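Local coordinates for malonyl CoA-acyl carrier protein transacylase (PDB 3QAT) that probably transfers malonyl groups from malonyl-CoA to the acyl carrier protein, supplying the building blocks for fatty acid biosynthesis, at residues 64-69 with 121-126; 17-22 with 54-59. All blocks are in the same frame, centred on the assembly; numbering follows the deposited sequence.

Interaction 1: 64-69 with 121-126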
loop_
_atom_site.group_PDB
_atom_site.type_symbol
_atom_site.label_atom_id
_atom_site.label_comp_id
_atom_site.label_asym_id
_atom_site.label_seq_id
_atom_site.Cartn_x
_atom_site.Cartn_y
_atom_site.Cartn_z
ATOM N N ASN A 64 -8.188 9.864 -4.914
ATOM C CA ASN A 64 -7.552 9.714 -6.228
ATOM C C ASN A 64 -6.340 8.790 -6.224
ATOM O O ASN A 64 -6.223 7.905 -7.091
ATOM C CB ASN A 64 -7.213 11.092 -6.800
ATOM C CG ASN A 64 -8.458 11.885 -7.069
ATOM O OD1 ASN A 64 -9.529 11.312 -7.351
ATOM N ND2 ASN A 64 -8.363 13.205 -6.950
ATOM N N ALA A 65 -5.452 8.996 -5.249
ATOM C CA ALA A 65 -4.205 8.248 -5.198
ATOM C C ALA A 65 -4.444 6.741 -5.075
ATOM O O ALA A 65 -3.687 5.952 -5.616
ATOM C CB ALA A 65 -3.351 8.736 -4.021
ATOM N N GLN A 66 -5.489 6.338 -4.344
ATOM C CA GLN A 66 -5.677 4.886 -4.131
ATOM C C GLN A 66 -6.052 4.154 -5.450
ATOM O O GLN A 66 -5.325 3.252 -5.842
ATOM C CB GLN A 66 -6.686 4.594 -3.012
ATOM C CG GLN A 66 -6.208 5.114 -1.652
ATOM C CD GLN A 66 -7.011 4.522 -0.492
ATOM O OE1 GLN A 66 -7.378 3.334 -0.512
ATOM N NE2 GLN A 66 -7.268 5.338 0.544
ATOM N N PRO A 67 -7.153 4.557 -6.135
ATOM C CA PRO A 67 -7.406 3.850 -7.394
ATOM C C PRO A 67 -6.307 4.121 -8.426
ATOM O O PRO A 67 -5.991 3.222 -9.236
ATOM C CB PRO A 67 -8.782 4.384 -7.866
ATOM C CG PRO A 67 -8.949 5.737 -7.116
ATOM C CD PRO A 67 -8.257 5.490 -5.777
ATOM N N ALA A 68 -5.696 5.323 -8.396
ATOM C CA ALA A 68 -4.625 5.620 -9.395
ATOM C C ALA A 68 -3.393 4.729 -9.255
ATOM O O ALA A 68 -2.873 4.220 -10.248
ATOM C CB ALA A 68 -4.187 7.081 -9.315
ATOM N N LEU A 69 -2.920 4.548 -8.026
ATOM C CA LEU A 69 -1.741 3.700 -7.811
ATOM C C LEU A 69 -2.044 2.257 -8.189
ATOM O O LEU A 69 -1.178 1.566 -8.764
ATOM C CB LEU A 69 -1.248 3.793 -6.354
ATOM C CG LEU A 69 -0.361 5.043 -6.122
ATOM C CD1 LEU A 69 -0.223 5.337 -4.620
ATOM C CD2 LEU A 69 1.020 4.831 -6.754
ATOM N N ARG A 121 -11.869 3.633 -4.452
ATOM C CA ARG A 121 -12.539 4.921 -4.389
ATOM C C ARG A 121 -13.407 5.035 -3.108
ATOM O O ARG A 121 -13.369 6.044 -2.416
ATOM C CB ARG A 121 -13.329 5.153 -5.688
ATOM C CG ARG A 121 -14.288 6.340 -5.685
ATOM C CD ARG A 121 -13.646 7.677 -5.321
ATOM N NE ARG A 121 -12.478 8.049 -6.145
ATOM C CZ ARG A 121 -12.549 8.607 -7.358
ATOM N NH1 ARG A 121 -13.711 8.759 -7.996
ATOM N NH2 ARG A 121 -11.417 8.985 -7.953
ATOM N N ILE A 122 -14.127 3.960 -2.783
ATOM C CA ILE A 122 -14.919 3.919 -1.533
ATOM C C ILE A 122 -13.972 4.070 -0.339
ATOM O O ILE A 122 -14.264 4.823 0.617
ATOM C CB ILE A 122 -15.737 2.601 -1.461
ATOM C CG1 ILE A 122 -16.902 2.694 -2.452
ATOM C CG2 ILE A 122 -16.247 2.362 -0.015
ATOM C CD1 ILE A 122 -17.532 1.307 -2.758
ATOM N N ARG A 123 -12.827 3.390 -0.404
ATOM C CA ARG A 123 -11.887 3.408 0.708
ATOM C C ARG A 123 -11.318 4.823 0.911
ATOM O O ARG A 123 -11.302 5.347 2.032
ATOM C CB ARG A 123 -10.756 2.411 0.413
ATOM C CG ARG A 123 -9.885 2.074 1.621
ATOM C CD ARG A 123 -8.984 0.879 1.274
ATOM N NE ARG A 123 -8.078 0.470 2.375
ATOM C CZ ARG A 123 -6.853 0.983 2.569
ATOM N NH1 ARG A 123 -6.380 1.982 1.794
ATOM N NH2 ARG A 123 -6.088 0.528 3.567
ATOM N N GLY A 124 -10.885 5.440 -0.188
ATOM C CA GLY A 124 -10.306 6.797 -0.136
ATOM C C GLY A 124 -11.344 7.813 0.325
ATOM O O GLY A 124 -11.062 8.638 1.180
ATOM N N ASN A 125 -12.552 7.733 -0.228
ATOM C CA ASN A 125 -13.621 8.647 0.194
ATOM C C ASN A 125 -13.899 8.511 1.699
ATOM O O ASN A 125 -14.048 9.539 2.418
ATOM C CB ASN A 125 -14.912 8.395 -0.590
ATOM C CG ASN A 125 -14.921 9.025 -1.986
ATOM O OD1 ASN A 125 -14.140 9.925 -2.290
ATOM N ND2 ASN A 125 -15.826 8.553 -2.826
ATOM N N ALA A 126 -13.985 7.268 2.176
ATOM C CA ALA A 126 -14.368 7.007 3.575
ATOM C C ALA A 126 -13.262 7.440 4.518
ATOM O O ALA A 126 -13.529 8.000 5.588
ATOM C CB ALA A 126 -14.717 5.552 3.794
#
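Arg121 reaches from helix 113-129 toward Asn64 and Pro67 of helix 62-82. Its CG stands opposite the backbone N (chi1 170°), and bends at chi2 and chi3 turn the guanidinium to the neighbouring helix. Arg121 NH2 lies 4.2 Å from Pro67 CG. The same NH2 is 3.1 Å from Asn64 OD1, but the angle is too poor for a hydrogen bond. The Arg121 guanidinium is held instead by Ala63 O and a salt bridge to Glu45, while Asn64 ND2 bonds to Val58 O.

The two helices run nearly antiparallel. The axes of the two short segments come within 8.1 Å of each other, and their directions differ by 158°. Both lie in the acyltransferase domain, and the Arg123 side chain reaches the GxSxG pattern, probably the nucleophile elbow with Ser98 as nucleophile. Arg123 extends from CG to NE across Gln66, roughly at a right angle. Arg123 NH1 gives Gln66 OE1 a hydrogen bond of 2.9 Å with an N-H...O angle of 158°. OE1 lies in the guanidinium plane, yet NH1 sits well above the amide plane and not on a lone pair. Arg123 NH2 bonds to Gln256 OE1 and Ser98 OG. Arg123 probably corresponds to the arginine that binds the malonyl carboxylate in related malonyltransferases.

At Gly124, which has no side chain, the Gln66 amide lies against the helix backbone. Gln66 NE2 is 3.4 Å from Gly124 CA and hydrogen-bonds to Thr62 OG1.

Interaction 2: 17-22 with 54-59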
loop_
_atom_site.group_PDB
_atom_site.type_symbol
_atom_site.label_atom_id
_atom_site.label_comp_id
_atom_site.label_asym_id
_atom_site.label_seq_id
_atom_site.Cartn_x
_atom_site.Cartn_y
_atom_site.Cartn_z
ATOM N N GLN A 17 2.655 7.811 -5.529
ATOM C CA GLN A 17 2.066 8.450 -6.715
ATOM C C GLN A 17 2.935 9.601 -7.200
ATOM O O GLN A 17 3.584 10.319 -6.407
ATOM C CB GLN A 17 0.616 8.912 -6.441
ATOM C CG GLN A 17 0.452 10.181 -5.551
ATOM C CD GLN A 17 0.744 9.961 -4.079
ATOM O OE1 GLN A 17 0.857 8.832 -3.614
ATOM N NE2 GLN A 17 0.876 11.070 -3.339
ATOM N N LEU A 18 2.941 9.765 -8.521
ATOM C CA LEU A 18 3.751 10.793 -9.202
ATOM C C LEU A 18 2.973 11.215 -10.439
ATOM O O LEU A 18 2.464 10.360 -11.143
ATOM C CB LEU A 18 5.068 10.163 -9.730
ATOM C CG LEU A 18 6.059 9.616 -8.702
ATOM C CD1 LEU A 18 6.969 8.583 -9.309
ATOM C CD2 LEU A 18 6.850 10.780 -8.121
ATOM N N ILE A 19 2.932 12.514 -10.732
ATOM C CA ILE A 19 2.313 12.985 -11.989
ATOM C C ILE A 19 2.994 12.303 -13.162
ATOM O O ILE A 19 4.241 12.235 -13.218
ATOM C CB ILE A 19 2.488 14.504 -12.191
ATOM C CG1 ILE A 19 1.607 15.277 -11.214
ATOM C CG2 ILE A 19 2.189 14.911 -13.665
ATOM C CD1 ILE A 19 2.001 16.797 -11.162
ATOM N N GLY A 20 2.179 11.826 -14.098
ATOM C CA GLY A 20 2.671 11.149 -15.308
ATOM C C GLY A 20 2.921 9.665 -15.153
ATOM O O GLY A 20 3.250 8.978 -16.139
ATOM N N MET A 21 2.765 9.131 -13.941
ATOM C CA MET A 21 2.941 7.702 -13.759
ATOM C C MET A 21 2.024 6.916 -14.709
ATOM O O MET A 21 0.854 7.277 -14.925
ATOM C CB MET A 21 2.705 7.311 -12.290
ATOM C CG MET A 21 1.287 7.542 -11.797
ATOM S SD MET A 21 1.210 7.067 -10.043
ATOM C CE MET A 21 -0.552 7.287 -9.730
ATOM N N GLY A 22 2.593 5.876 -15.308
ATOM C CA GLY A 22 1.844 5.021 -16.215
ATOM C C GLY A 22 1.658 5.548 -17.640
ATOM O O GLY A 22 1.270 4.768 -18.490
ATOM N N GLY A 54 -1.804 15.855 -13.359
ATOM C CA GLY A 54 -1.965 16.509 -12.061
ATOM C C GLY A 54 -3.202 17.394 -11.994
ATOM O O GLY A 54 -4.158 17.187 -12.751
ATOM N N PRO A 55 -3.183 18.432 -11.135
ATOM C CA PRO A 55 -2.065 18.861 -10.275
ATOM C C PRO A 55 -1.686 17.807 -9.253
ATOM O O PRO A 55 -2.490 16.912 -8.939
ATOM C CB PRO A 55 -2.623 20.101 -9.569
ATOM C CG PRO A 55 -3.735 20.586 -10.441
ATOM C CD PRO A 55 -4.331 19.354 -11.036
ATOM N N ALA A 56 -0.452 17.884 -8.755
ATOM C CA ALA A 56 0.036 16.916 -7.764
ATOM C C ALA A 56 -0.864 16.824 -6.529
ATOM O O ALA A 56 -1.066 15.713 -6.016
ATOM C CB ALA A 56 1.490 17.274 -7.337
ATOM N N ASP A 57 -1.363 17.960 -6.045
ATOM C CA ASP A 57 -2.124 17.941 -4.789
ATOM C C ASP A 57 -3.481 17.276 -4.999
ATOM O O ASP A 57 -4.011 16.653 -4.070
ATOM C CB ASP A 57 -2.174 19.284 -4.030
ATOM C CG ASP A 57 -2.749 20.454 -4.846
ATOM O OD1 ASP A 57 -3.124 20.293 -6.025
ATOM O OD2 ASP A 57 -2.806 21.572 -4.259
ATOM N N VAL A 58 -3.999 17.371 -6.220
ATOM C CA VAL A 58 -5.251 16.656 -6.580
ATOM C C VAL A 58 -5.018 15.161 -6.709
ATOM O O VAL A 58 -5.797 14.342 -6.168
ATOM C CB VAL A 58 -5.896 17.226 -7.837
ATOM C CG1 VAL A 58 -7.129 16.391 -8.279
ATOM C CG2 VAL A 58 -6.267 18.680 -7.618
ATOM N N LEU A 59 -3.935 14.766 -7.388
ATOM C CA LEU A 59 -3.587 13.338 -7.462
ATOM C C LEU A 59 -3.320 12.733 -6.088
ATOM O O LEU A 59 -3.617 11.558 -5.858
ATOM C CB LEU A 59 -2.347 13.154 -8.351
ATOM C CG LEU A 59 -1.828 11.727 -8.536
ATOM C CD1 LEU A 59 -2.904 10.783 -9.096
ATOM C CD2 LEU A 59 -0.586 11.710 -9.436
#
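The Gln17 and Leu59 side chains run alongside each other, pointing opposite ways, with Gln17 CG 4.1 Å from Leu59 CG. The Gln17 chain turns at chi2, and its amide is held by Gly15 N and Thr60 OG1. Leu18 meets the helix through its backbone. Leu59 CD2 lies 3.7 Å from Leu18 C. With Leu59 chi1 at 180°, CG stands opposite the backbone N and CD2 is directed at the loop.

Ile19 has two conformers. In one of them CD1 lies 3.9 Å from Ala56 CB and CG1 is 3.9 Å from Gly54 CA, so these contacts are less certain. Gly54 has positive phi and precedes a cis peptide bond to Pro55, the N-cap of helix 56-60.

Leu18 to Met21 form a type II beta turn with glycine at Gly20, closed by Met21 N to Leu18 O at 3.1 Å. A weak hydrogen bond from Leu18 N to Met21 SD also spans the turn. Met21 CE lies 4.3 Å from Leu59 CD1.

No hydrogen bond joins the two segments, and the contact is apolar packing. The loop follows strand 6-11 and leads into helix 23-28. Helix 47-53 adds Ile51 beside Met21 and Leu59, and helix 62-82 adds Ala68 beside both.

In the fold
From the N terminus, strand 6-11 runs into the loop that holds 17-22. Interaction 2 joins this loop to 54-59 and closes a span of almost purely helical chain. Helix 62-82 follows soon after helix 56-60. Interaction 1 then joins its start to helix 113-129, and the chain between them includes strand 93-96 and the probable nucleophile elbow. The two contacts are in series, neither nested nor crossed. Their centres are about 13 Å apart, and they touch directly. Ala65 CB packs 3.4 Å from Leu59 O, and Leu69 CD2 packs 3.6 Å from Gln17 N. Helix 62-82 thus lies between the loop 17-22 and helix 113-129, touching both.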